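Side-chain contacts in endonuclease III (Geobacillus stearothermophilus, PDB 1ORN), which probably excises oxidised pyrimidines from DNA and cleaves the strand beside them, as a [4Fe-4S] glycosylase of the HhH-GPD superfamily: residues Leu37-Leu42 with Ala49-Val54; Lys56-Lys61 with Gln78-Ile83; His66-Val71 with Lys95-Leu100; Asp113-Leu118 with Val128-Ala133. All coordinates share one frame; numbering follows the deposited sequence.

How the contacts relate
From the N terminus, contact 1 comes first: 37-42 and 49-54 close a short loop between helices 33-43 and 48-61. Contact 2 follows in series and reuses helix 48-61, its 56-61 part meeting 78-83 at the end of helix 73-79. Contact 3 crosses contact 2, since 66-71 lies inside the span that contact 2 closes whereas 95-100 lies beyond it on helix 86-103. Contact 4 closes last, 113-118 against 128-133 across the helix-hairpin-helix. Contact 1 touches all the others: Ile-83 packs on Val-54, Tyr-68 on Ile-38, and Val-128 on Val-40. Contacts 2 and 4 do not touch, their nearest atoms being about 11 Å apart.

Contact 1. Residues Leu37-Leu42 with Ala49-Val54; sequences LIAVVL and ALVNKV. With nucleotides of chain A.
Val-51 carries the contact between helices 33-43 and 48-61, its side chain directed at Ala-39 and Leu-42. From CB two methyls fork towards different parts of the facing helix. CG1, trans to the backbone N (chi1 171°), is the branch that meets Ala-39. It lies 3.8 Å from Ala-39 O, and the Ala-39 CB methyl is a little farther from it. Val-51 CG1 also comes within 4.4 Å of Leu-42 CB. CG2 heads for the end of the segment, 4.1 Å from Leu-42 O. One valine thus meets backbone carbonyls as much as side chains, and the contact is van der Waals packing with no hydrogen bond across. Leu-42 O is nevertheless satisfied, by Lys-89 NZ.

One residue earlier, Leu-50 turns to the DNA, where its CD2 approaches O3' of DG8 of chain A at 3.7 Å. Leu-28 and Cys-46 also pack on Val-51. Helix 33-43 is held between neighbours as well, with Val-40 against helix 123-134, Ile-38 and Leu-42 against Ile-93 of helix 86-103, and Leu-42 also touching Leu-58 further along helix 48-61.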
# COMPACT_ATOMS: atom_id res chain seq x y z
N LEU C 37 -10.81 3.21 2.57
CA LEU C 37 -11.00 2.46 1.33
C LEU C 37 -10.89 3.36 0.11
O LEU C 37 -10.18 3.04 -0.85
CB LEU C 37 -12.36 1.76 1.33
CG LEU C 37 -12.72 0.99 0.04
CD1 LEU C 37 -11.69 -0.10 -0.21
CD2 LEU C 37 -14.11 0.39 0.19
N ILE C 38 -11.59 4.49 0.12
CA ILE C 38 -11.53 5.40 -1.02
C ILE C 38 -10.11 5.92 -1.22
O ILE C 38 -9.59 5.95 -2.34
CB ILE C 38 -12.46 6.63 -0.84
CG1 ILE C 38 -13.92 6.17 -0.77
CG2 ILE C 38 -12.24 7.61 -1.99
CD1 ILE C 38 -14.39 5.41 -1.99
N ALA C 39 -9.47 6.32 -0.12
CA ALA C 39 -8.11 6.83 -0.18
C ALA C 39 -7.10 5.84 -0.77
O ALA C 39 -6.26 6.22 -1.59
CB ALA C 39 -7.66 7.28 1.21
N VAL C 40 -7.20 4.58 -0.38
CA VAL C 40 -6.27 3.57 -0.87
C VAL C 40 -6.52 3.28 -2.35
O VAL C 40 -5.58 3.08 -3.11
CB VAL C 40 -6.36 2.27 -0.04
CG1 VAL C 40 -5.38 1.22 -0.57
CG2 VAL C 40 -6.00 2.59 1.42
N VAL C 41 -7.79 3.30 -2.75
CA VAL C 41 -8.11 3.06 -4.16
C VAL C 41 -7.47 4.18 -5.00
O VAL C 41 -6.88 3.92 -6.05
CB VAL C 41 -9.65 3.06 -4.40
CG1 VAL C 41 -9.96 3.17 -5.90
CG2 VAL C 41 -10.24 1.76 -3.86
N LEU C 42 -7.58 5.41 -4.51
CA LEU C 42 -7.01 6.56 -5.20
C LEU C 42 -5.47 6.52 -5.19
O LEU C 42 -4.82 7.04 -6.10
CB LEU C 42 -7.49 7.87 -4.55
CG LEU C 42 -8.97 8.24 -4.66
CD1 LEU C 42 -9.23 9.55 -3.93
CD2 LEU C 42 -9.37 8.38 -6.14
N ALA C 49 1.07 12.35 -0.78
CA ALA C 49 0.89 13.79 -0.70
C ALA C 49 -0.28 14.28 -1.55
O ALA C 49 -1.12 15.05 -1.08
CB ALA C 49 2.18 14.50 -1.11
N LEU C 50 -0.34 13.83 -2.80
CA LEU C 50 -1.42 14.25 -3.69
C LEU C 50 -2.76 13.65 -3.29
O LEU C 50 -3.80 14.29 -3.46
CB LEU C 50 -1.10 13.87 -5.13
CG LEU C 50 -0.69 15.02 -6.06
CD1 LEU C 50 -1.84 16.02 -6.18
CD2 LEU C 50 0.55 15.71 -5.51
N VAL C 51 -2.74 12.43 -2.78
CA VAL C 51 -4.00 11.81 -2.37
C VAL C 51 -4.57 12.59 -1.18
O VAL C 51 -5.76 12.87 -1.14
CB VAL C 51 -3.81 10.34 -1.95
CG1 VAL C 51 -5.10 9.81 -1.34
CG2 VAL C 51 -3.43 9.50 -3.18
N ASN C 52 -3.71 12.92 -0.22
CA ASN C 52 -4.16 13.65 0.97
C ASN C 52 -4.65 15.06 0.64
O ASN C 52 -5.60 15.55 1.26
CB ASN C 52 -3.04 13.71 2.01
CG ASN C 52 -2.74 12.35 2.61
OD1 ASN C 52 -3.63 11.52 2.79
ND2 ASN C 52 -1.47 12.12 2.94
N LYS C 53 -4.00 15.71 -0.32
CA LYS C 53 -4.42 17.05 -0.70
C LYS C 53 -5.81 16.99 -1.33
O LYS C 53 -6.66 17.84 -1.07
CB LYS C 53 -3.43 17.67 -1.68
CG LYS C 53 -3.48 17.10 -3.09
N VAL C 54 -6.04 15.97 -2.16
CA VAL C 54 -7.32 15.79 -2.83
C VAL C 54 -8.44 15.36 -1.89
O VAL C 54 -9.52 15.95 -1.89
CB VAL C 54 -7.21 14.77 -3.99
CG1 VAL C 54 -8.59 14.45 -4.55
CG2 VAL C 54 -6.32 15.33 -5.08
P DG A 8 -2.60 18.00 -12.24
OP1 DG A 8 -3.52 18.73 -11.32
OP2 DG A 8 -2.15 18.65 -13.49
O5' DG A 8 -1.32 17.56 -11.40
C5' DG A 8 -1.49 16.82 -10.20
C4' DG A 8 -0.16 16.61 -9.52
O4' DG A 8 0.56 15.50 -10.11
C3' DG A 8 0.78 17.82 -9.57
O3' DG A 8 1.36 18.01 -8.29
C2' DG A 8 1.82 17.41 -10.60
C1' DG A 8 1.88 15.90 -10.43
N9 DG A 8 2.29 15.16 -11.62
C8 DG A 8 1.89 15.39 -12.92
N7 DG A 8 2.41 14.55 -13.77
C5 DG A 8 3.20 13.71 -12.99
C6 DG A 8 4.00 12.59 -13.36
O6 DG A 8 4.19 12.11 -14.49
N1 DG A 8 4.62 12.03 -12.26
C2 DG A 8 4.49 12.47 -10.96
N2 DG A 8 5.17 11.78 -10.03
N3 DG A 8 3.75 13.50 -10.61
C4 DG A 8 3.13 14.07 -11.67

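Contact 2. Residues Lys56-Lys61 with Gln78-Ile83; sequences KRLFEK and QDIRSI. With nucleotides of chain A.
Lys-61 reaches across to Asp-79 in a salt bridge that closes the outer side of the contact, NZ lying 2.8 Å from OD1. The lysine chain is extended from CB to NZ and meets the aspartate at about a right angle. NZ uses the syn lone pair of OD1, the side of the other oxygen; OD2 is farther, at 3.5 Å from NZ. OD1 is gripped twice, because it also accepts a hydrogen bond from Tyr-62 OH, and NZ is shared in turn with Glu-75 in a second salt bridge. Two acidic groups beside the ammonium would be expected to stabilise its charge. Within the helix, Arg-57 O accepts from both Glu-60 N and Lys-61 N.

Next to the ion pair the meeting is apolar. Leu-58 CD1 lies 3.8 Å from Ile-80 CG2 and 4.0 Å from Asp-79 CB.

At Ile-80 the chain leaves the helix, and 81-83 form a 3-10 turn, with Ile-83 N bonded to Ile-80 O, that faces the DNA. Ser-82 OG donates to OP1 of DG8 of chain A at 3.0 Å. The Arg-81 guanidinium lays one face over C5' of DT7 of chain A and presents its edge to the same OP1, but NH1 is 3.9 Å from it, too far for a hydrogen bond. Ile-83 O accepts from N2 of another guanine base of the bound DNA. The partly buried junction of helices 48-61 and 73-79, running into a 3-10 turn that meets DNA sugar, phosphate and base, is part of the DNA-binding face of the HhH-GPD glycosylase fold.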
# COMPACT_ATOMS: atom_id res chain seq x y z
N LYS C 56 -8.67 15.85 1.13
CA LYS C 56 -8.93 16.90 2.10
C LYS C 56 -10.31 17.49 1.80
O LYS C 56 -11.16 17.57 2.68
CB LYS C 56 -7.86 17.99 1.99
CG LYS C 56 -8.02 19.13 2.99
N ARG C 57 -10.52 17.87 0.55
CA ARG C 57 -11.80 18.44 0.14
C ARG C 57 -12.82 17.37 -0.27
O ARG C 57 -14.02 17.53 -0.06
CB ARG C 57 -11.61 19.44 -1.00
CG ARG C 57 -10.80 18.91 -2.17
CD ARG C 57 -10.81 19.91 -3.33
NE ARG C 57 -9.90 19.53 -4.40
CZ ARG C 57 -8.57 19.53 -4.29
NH1 ARG C 57 -7.82 19.17 -5.32
NH2 ARG C 57 -8.00 19.90 -3.15
N LEU C 58 -12.34 16.27 -0.86
CA LEU C 58 -13.24 15.21 -1.30
C LEU C 58 -14.06 14.65 -0.15
O LEU C 58 -15.26 14.42 -0.29
CB LEU C 58 -12.45 14.07 -1.94
CG LEU C 58 -13.31 13.02 -2.66
CD1 LEU C 58 -13.70 13.56 -4.03
CD2 LEU C 58 -12.55 11.71 -2.80
N PHE C 59 -13.41 14.42 0.99
CA PHE C 59 -14.11 13.85 2.13
C PHE C 59 -15.05 14.83 2.84
O PHE C 59 -15.74 14.46 3.78
CB PHE C 59 -13.12 13.25 3.12
CG PHE C 59 -12.35 12.07 2.58
CD1 PHE C 59 -12.78 11.40 1.43
CD2 PHE C 59 -11.21 11.60 3.23
CE1 PHE C 59 -12.08 10.29 0.93
CE2 PHE C 59 -10.51 10.49 2.75
CZ PHE C 59 -10.95 9.83 1.59
N GLU C 60 -15.06 16.07 2.38
CA GLU C 60 -15.97 17.06 2.96
C GLU C 60 -17.21 17.09 2.09
O GLU C 60 -18.33 17.29 2.57
CB GLU C 60 -15.31 18.45 3.00
CG GLU C 60 -14.19 18.55 4.02
CD GLU C 60 -14.60 18.00 5.38
OE1 GLU C 60 -15.56 18.54 5.98
OE2 GLU C 60 -13.97 17.02 5.84
N LYS C 61 -17.01 16.87 0.79
CA LYS C 61 -18.11 16.85 -0.17
C LYS C 61 -18.86 15.52 -0.15
O LYS C 61 -20.09 15.50 -0.24
CB LYS C 61 -17.57 17.12 -1.58
CG LYS C 61 -18.64 17.09 -2.66
CD LYS C 61 -18.08 17.61 -3.98
CE LYS C 61 -19.14 17.63 -5.07
NZ LYS C 61 -18.60 18.22 -6.33
N GLN C 78 -13.91 15.22 -12.18
CA GLN C 78 -13.24 16.50 -11.95
C GLN C 78 -12.76 16.64 -10.51
O GLN C 78 -11.68 17.17 -10.26
CB GLN C 78 -14.17 17.66 -12.31
CG GLN C 78 -14.35 17.86 -13.81
CD GLN C 78 -13.02 17.93 -14.54
OE1 GLN C 78 -12.16 18.74 -14.21
NE2 GLN C 78 -12.85 17.06 -15.54
N ASP C 79 -13.57 16.15 -9.57
CA ASP C 79 -13.23 16.24 -8.16
C ASP C 79 -11.94 15.49 -7.79
O ASP C 79 -11.28 15.85 -6.82
CB ASP C 79 -14.39 15.72 -7.31
CG ASP C 79 -15.53 16.72 -7.21
OD1 ASP C 79 -16.64 16.34 -6.80
OD2 ASP C 79 -15.30 17.91 -7.54
N ILE C 80 -11.60 14.46 -8.56
CA ILE C 80 -10.38 13.68 -8.30
C ILE C 80 -9.40 13.73 -9.47
O ILE C 80 -8.46 12.94 -9.54
CB ILE C 80 -10.71 12.18 -8.04
CG1 ILE C 80 -11.27 11.54 -9.31
CG2 ILE C 80 -11.68 12.06 -6.89
CD1 ILE C 80 -11.47 10.03 -9.20
N ARG C 81 -9.61 14.67 -10.38
CA ARG C 81 -8.75 14.80 -11.56
C ARG C 81 -7.25 14.85 -11.27
O ARG C 81 -6.46 14.26 -12.01
CB ARG C 81 -9.15 16.04 -12.37
CG ARG C 81 -8.30 16.26 -13.61
CD ARG C 81 -8.76 17.47 -14.40
NE ARG C 81 -7.87 17.74 -15.54
CZ ARG C 81 -6.62 18.15 -15.42
NH1 ARG C 81 -6.09 18.36 -14.22
NH2 ARG C 81 -5.88 18.35 -16.51
N SER C 82 -6.86 15.55 -10.21
CA SER C 82 -5.44 15.69 -9.87
C SER C 82 -4.74 14.40 -9.44
O SER C 82 -3.51 14.38 -9.32
CB SER C 82 -5.27 16.74 -8.77
OG SER C 82 -5.57 18.03 -9.28
N ILE C 83 -5.50 13.34 -9.20
CA ILE C 83 -4.94 12.06 -8.80
C ILE C 83 -4.35 11.33 -10.00
O ILE C 83 -3.36 10.59 -9.88
CB ILE C 83 -6.05 11.15 -8.17
CG1 ILE C 83 -6.59 11.78 -6.88
CG2 ILE C 83 -5.49 9.76 -7.90
CD1 ILE C 83 -5.60 11.84 -5.75
P DT A 7 -3.87 13.75 -17.63
OP1 DT A 7 -5.21 13.86 -18.25
OP2 DT A 7 -2.65 13.92 -18.47
O5' DT A 7 -3.79 14.76 -16.41
C5' DT A 7 -4.68 14.63 -15.31
C4' DT A 7 -3.93 14.75 -14.00
O4' DT A 7 -3.08 13.60 -13.78
C3' DT A 7 -3.04 15.99 -13.86
O3' DT A 7 -3.29 16.60 -12.59
C2' DT A 7 -1.63 15.43 -13.93
C1' DT A 7 -1.80 14.04 -13.34
N1 DT A 7 -0.80 13.03 -13.78
C2 DT A 7 -0.10 12.33 -12.81
O2 DT A 7 -0.26 12.51 -11.61
N3 DT A 7 0.79 11.41 -13.30
C4 DT A 7 1.06 11.12 -14.62
O4 DT A 7 1.88 10.26 -14.91
C5 DT A 7 0.30 11.90 -15.58
C7 DT A 7 0.54 11.68 -17.04
C6 DT A 7 -0.58 12.80 -15.12
P DG A 8 -2.60 18.00 -12.24
OP1 DG A 8 -3.52 18.73 -11.32
OP2 DG A 8 -2.15 18.65 -13.49
O5' DG A 8 -1.32 17.56 -11.40
C5' DG A 8 -1.49 16.82 -10.20
C4' DG A 8 -0.16 16.61 -9.52
O4' DG A 8 0.56 15.50 -10.11
C3' DG A 8 0.78 17.82 -9.57
O3' DG A 8 1.36 18.01 -8.29
C2' DG A 8 1.82 17.41 -10.60
C1' DG A 8 1.88 15.90 -10.43
N9 DG A 8 2.29 15.16 -11.62
C8 DG A 8 1.89 15.39 -12.92
N7 DG A 8 2.41 14.55 -13.77
C5 DG A 8 3.20 13.71 -12.99
C6 DG A 8 4.00 12.59 -13.36
O6 DG A 8 4.19 12.11 -14.49
N1 DG A 8 4.62 12.03 -12.26
C2 DG A 8 4.49 12.47 -10.96
N2 DG A 8 5.17 11.78 -10.03
N3 DG A 8 3.75 13.50 -10.61
C4 DG A 8 3.13 14.07 -11.67

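Contact 3. Residues His66-Val71 with Lys95-Leu100; sequences HDYIAV and KLCAML
Cys-97 and Tyr-68 form a sulfur-aromatic contact at the inner side of the interface. The sulfur is 4.6 Å from the centroid of the tyrosine ring and 51° off the ring normal, an oblique approach that belongs neither to the face nor to the edge. It lies at the root of the side chain rather than over its hydroxyl end: Cys-97 SG is 3.7 Å from Tyr-68 CD2 and 3.8 Å from Tyr-68 CB. The cysteine sulfur is trans to its own carbonyl carbon (chi1 -74°), which turns it to the ring. The tyrosine ring has a second aromatic neighbour, stacking with Tyr-62.

The two segments belong to the all-helical HhH-GPD glycosylase domain, where the short helix 65-69 lies on the flank of the long helix 86-103; the nearest atom here is about 8 Å from the DNA, so the contact is internal packing that does not touch the DNA directly.

Aliphatic packing comes from Ile-69, on the outer side. Its CG2 methyl comes within 3.7 Å of Cys-97 CB and also nears the backbone, 4.0 Å from Ala-98 N. Cys-97 is therefore held by two consecutive residues, its sulfur by the tyrosine and its CB by the isoleucine.

Hydrogen bonding does not cross between the segments, yet helix 86-103 grips the 66-71 segment from one residue earlier: Gln-94 NE2 donates to both Tyr-68 O and Val-71 O. Asp-67 OD2 accepts from the backbone N of Arg-63 and of Thr-64. Helix 33-43 also packs here, Phe-34 on Cys-97 and Ile-38 on Tyr-68.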
# COMPACT_ATOMS: atom_id res chain seq x y z
N HIS C 66 -23.62 6.78 -0.76
CA HIS C 66 -24.75 7.38 -1.47
C HIS C 66 -24.38 8.71 -2.09
O HIS C 66 -24.95 9.11 -3.10
CB HIS C 66 -25.94 7.57 -0.53
CG HIS C 66 -26.32 6.33 0.21
ND1 HIS C 66 -25.55 5.81 1.23
CD2 HIS C 66 -27.36 5.48 0.05
CE1 HIS C 66 -26.10 4.69 1.67
NE2 HIS C 66 -27.20 4.47 0.97
N ASP C 67 -23.43 9.41 -1.48
CA ASP C 67 -23.01 10.70 -2.01
C ASP C 67 -22.26 10.54 -3.33
O ASP C 67 -22.43 11.33 -4.25
CB ASP C 67 -22.12 11.43 -1.00
CG ASP C 67 -22.79 11.63 0.34
OD1 ASP C 67 -24.04 11.65 0.40
OD2 ASP C 67 -22.06 11.79 1.35
N TYR C 68 -21.42 9.50 -3.41
CA TYR C 68 -20.64 9.25 -4.63
C TYR C 68 -21.48 8.83 -5.83
O TYR C 68 -21.18 9.20 -6.96
CB TYR C 68 -19.57 8.18 -4.36
CG TYR C 68 -18.41 8.66 -3.52
CD1 TYR C 68 -17.38 9.43 -4.06
CD2 TYR C 68 -18.33 8.33 -2.16
CE1 TYR C 68 -16.31 9.87 -3.28
CE2 TYR C 68 -17.27 8.76 -1.37
CZ TYR C 68 -16.26 9.52 -1.94
OH TYR C 68 -15.20 9.91 -1.15
N ILE C 69 -22.54 8.06 -5.58
CA ILE C 69 -23.39 7.59 -6.67
C ILE C 69 -24.52 8.57 -7.00
O ILE C 69 -25.29 8.33 -7.94
CB ILE C 69 -24.03 6.22 -6.36
CG1 ILE C 69 -25.07 6.36 -5.24
CG2 ILE C 69 -22.96 5.23 -5.95
CD1 ILE C 69 -25.81 5.07 -4.93
N ALA C 70 -24.61 9.66 -6.25
CA ALA C 70 -25.66 10.65 -6.47
C ALA C 70 -25.26 11.73 -7.47
O ALA C 70 -26.10 12.49 -7.94
CB ALA C 70 -26.07 11.29 -5.15
N VAL C 71 -23.97 11.82 -7.77
CA VAL C 71 -23.48 12.82 -8.71
C VAL C 71 -23.16 12.20 -10.06
O VAL C 71 -22.96 10.98 -10.16
CB VAL C 71 -22.21 13.52 -8.18
CG1 VAL C 71 -22.50 14.17 -6.83
CG2 VAL C 71 -21.06 12.52 -8.06
N LYS C 95 -19.08 2.42 -8.85
CA LYS C 95 -19.49 1.02 -8.87
C LYS C 95 -19.22 0.36 -7.52
O LYS C 95 -20.00 -0.48 -7.05
CB LYS C 95 -18.74 0.26 -9.97
CG LYS C 95 -19.16 -1.20 -10.12
N LEU C 96 -18.12 0.74 -6.89
CA LEU C 96 -17.74 0.21 -5.58
C LEU C 96 -18.78 0.61 -4.53
O LEU C 96 -19.20 -0.20 -3.71
CB LEU C 96 -16.35 0.73 -5.21
CG LEU C 96 -15.69 0.49 -3.86
CD1 LEU C 96 -14.19 0.79 -3.99
CD2 LEU C 96 -16.32 1.36 -2.79
N CYS C 97 -19.19 1.87 -4.57
CA CYS C 97 -20.18 2.37 -3.61
C CYS C 97 -21.55 1.71 -3.80
O CYS C 97 -22.25 1.41 -2.84
CB CYS C 97 -20.30 3.89 -3.73
SG CYS C 97 -18.86 4.75 -3.01
N ALA C 98 -21.91 1.45 -5.05
CA ALA C 98 -23.18 0.80 -5.33
C ALA C 98 -23.14 -0.63 -4.77
O ALA C 98 -24.15 -1.13 -4.27
CB ALA C 98 -23.43 0.77 -6.84
N MET C 99 -21.98 -1.28 -4.85
CA MET C 99 -21.84 -2.65 -4.36
C MET C 99 -21.88 -2.73 -2.84
O MET C 99 -22.41 -3.68 -2.29
CB MET C 99 -20.53 -3.27 -4.89
CG MET C 99 -20.46 -4.79 -4.75
SD MET C 99 -19.03 -5.54 -5.59
CE MET C 99 -19.22 -4.86 -7.22
N LEU C 100 -21.32 -1.73 -2.17
CA LEU C 100 -21.35 -1.72 -0.70
C LEU C 100 -22.81 -1.70 -0.25
O LEU C 100 -23.21 -2.42 0.68
CB LEU C 100 -20.62 -0.49 -0.15
CG LEU C 100 -19.10 -0.41 -0.32
CD1 LEU C 100 -18.56 0.88 0.31
CD2 LEU C 100 -18.47 -1.62 0.34

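Contact 4. Residues Asp113-Leu118 with Val128-Ala133; sequences DELMKL and VVVSVA. With NA (sodium ion), chain E.
Leu-115 joins the two helices of the helix-hairpin-helix, from the short helix 112-115 to Val-129 and Val-130 of helix 123-134. One methyl does the touching. Leu-115 CD1 presses on Val-130 CG1 at 3.5 Å, tighter than usual for two carbons, and lies 3.9 Å from Val-129 CG1. The side chains of the closer pair lie antiparallel alongside one another, whereas Leu-115 and Val-129 meet at a slant. Val-130 offers CG1, which is trans to its carbonyl carbon and beside the backbone N (chi1 -58°), a setting that turns this methyl to Leu-115 CD1. Val-108, Pro-109 and Ala-126 also pack directly on Leu-115.

In the next layer, Val-129 leans on Leu-37 of helix 33-43. Leu-118 fits against Leu-96, Met-99 and Leu-100 of helix 86-103.

Beyond Leu-115 the chain makes a type I turn, fixed by Leu-118 N to Leu-115 O at 3.0 Å, and this presents carbonyls to a sodium ion. Six atoms bind the ion. Met-116 O and Leu-118 O each do so at 2.4 Å, and Val-121 O and one further ligand join them from outside the two segments. As in other HhH motifs, the DNA is close by, and the nearest atom of the contact is about 4 Å from it. Two waters occupy the remaining sites on the ion, water 2 at 2.6 Å from the sodium and water 1 at 2.3 Å from it. Water 1 also donates a weak hydrogen bond to Lys-117 O, 3.2 Å from the water oxygen.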
# COMPACT_ATOMS: atom_id res chain seq x y z
N ASP C 113 -10.92 -11.11 0.88
CA ASP C 113 -11.44 -11.63 -0.38
C ASP C 113 -12.74 -10.96 -0.80
O ASP C 113 -13.02 -10.84 -1.99
CB ASP C 113 -11.63 -13.15 -0.30
CG ASP C 113 -10.32 -13.90 -0.44
OD1 ASP C 113 -9.25 -13.26 -0.34
OD2 ASP C 113 -10.35 -15.14 -0.64
N GLU C 114 -13.53 -10.51 0.17
CA GLU C 114 -14.77 -9.82 -0.18
C GLU C 114 -14.42 -8.43 -0.71
O GLU C 114 -15.04 -7.95 -1.65
CB GLU C 114 -15.70 -9.69 1.03
CG GLU C 114 -16.35 -11.01 1.47
CD GLU C 114 -17.06 -11.73 0.33
OE1 GLU C 114 -17.83 -11.09 -0.42
OE2 GLU C 114 -16.85 -12.96 0.19
N LEU C 115 -13.43 -7.79 -0.11
CA LEU C 115 -13.03 -6.46 -0.56
C LEU C 115 -12.56 -6.51 -2.02
O LEU C 115 -12.81 -5.60 -2.79
CB LEU C 115 -11.91 -5.89 0.31
CG LEU C 115 -12.31 -5.40 1.70
CD1 LEU C 115 -11.07 -5.18 2.56
CD2 LEU C 115 -13.13 -4.13 1.58
N MET C 116 -11.85 -7.58 -2.37
CA MET C 116 -11.35 -7.74 -3.72
C MET C 116 -12.43 -7.87 -4.78
O MET C 116 -12.16 -7.75 -5.98
CB MET C 116 -10.39 -8.93 -3.78
CG MET C 116 -9.04 -8.63 -3.13
SD MET C 116 -7.93 -10.03 -3.07
CE MET C 116 -7.79 -10.43 -4.83
N LYS C 117 -13.67 -8.10 -4.35
CA LYS C 117 -14.76 -8.20 -5.30
C LYS C 117 -15.19 -6.82 -5.77
O LYS C 117 -15.89 -6.67 -6.78
CB LYS C 117 -15.94 -8.95 -4.68
CG LYS C 117 -15.65 -10.42 -4.43
CD LYS C 117 -16.85 -11.12 -3.83
CE LYS C 117 -16.57 -12.60 -3.58
NZ LYS C 117 -16.14 -13.29 -4.82
N LEU C 118 -14.77 -5.79 -5.04
CA LEU C 118 -15.10 -4.41 -5.39
C LEU C 118 -14.23 -3.95 -6.56
O LEU C 118 -13.04 -4.28 -6.63
CB LEU C 118 -14.88 -3.50 -4.18
CG LEU C 118 -15.71 -3.86 -2.95
CD1 LEU C 118 -15.20 -3.08 -1.74
CD2 LEU C 118 -17.18 -3.55 -3.21
N VAL C 128 -4.22 -3.52 2.59
CA VAL C 128 -4.02 -2.29 3.35
C VAL C 128 -5.25 -2.01 4.20
O VAL C 128 -5.13 -1.71 5.39
CB VAL C 128 -3.78 -1.07 2.43
CG1 VAL C 128 -3.84 0.22 3.25
CG2 VAL C 128 -2.43 -1.19 1.76
N VAL C 129 -6.42 -2.13 3.59
CA VAL C 129 -7.66 -1.87 4.31
C VAL C 129 -7.89 -2.80 5.50
O VAL C 129 -8.16 -2.31 6.61
CB VAL C 129 -8.87 -1.93 3.35
CG1 VAL C 129 -10.19 -1.77 4.13
CG2 VAL C 129 -8.75 -0.82 2.31
N VAL C 130 -7.77 -4.11 5.32
CA VAL C 130 -8.02 -5.00 6.45
C VAL C 130 -6.99 -4.82 7.56
O VAL C 130 -7.31 -4.96 8.75
CB VAL C 130 -8.06 -6.50 6.03
CG1 VAL C 130 -9.13 -6.70 4.98
CG2 VAL C 130 -6.70 -6.95 5.52
N SER C 131 -5.77 -4.48 7.18
CA SER C 131 -4.69 -4.29 8.14
C SER C 131 -4.81 -3.00 8.93
O SER C 131 -4.79 -3.00 10.16
CB SER C 131 -3.34 -4.29 7.41
OG SER C 131 -2.28 -4.00 8.30
N VAL C 132 -4.94 -1.89 8.21
CA VAL C 132 -5.03 -0.58 8.86
C VAL C 132 -6.37 -0.33 9.54
O VAL C 132 -6.41 0.11 10.69
CB VAL C 132 -4.71 0.51 7.83
CG1 VAL C 132 -4.73 1.88 8.50
CG2 VAL C 132 -3.30 0.21 7.36
N ALA C 133 -7.46 -0.61 8.84
CA ALA C 133 -8.79 -0.39 9.40
C ALA C 133 -9.28 -1.41 10.42
O ALA C 133 -9.89 -1.04 11.43
CB ALA C 133 -9.81 -0.29 8.27
NA NA E . -11.58 -5.99 -7.47
O HOH W 1 -13.40 -6.70 -8.75
O HOH W 2 -10.17 -7.76 -8.69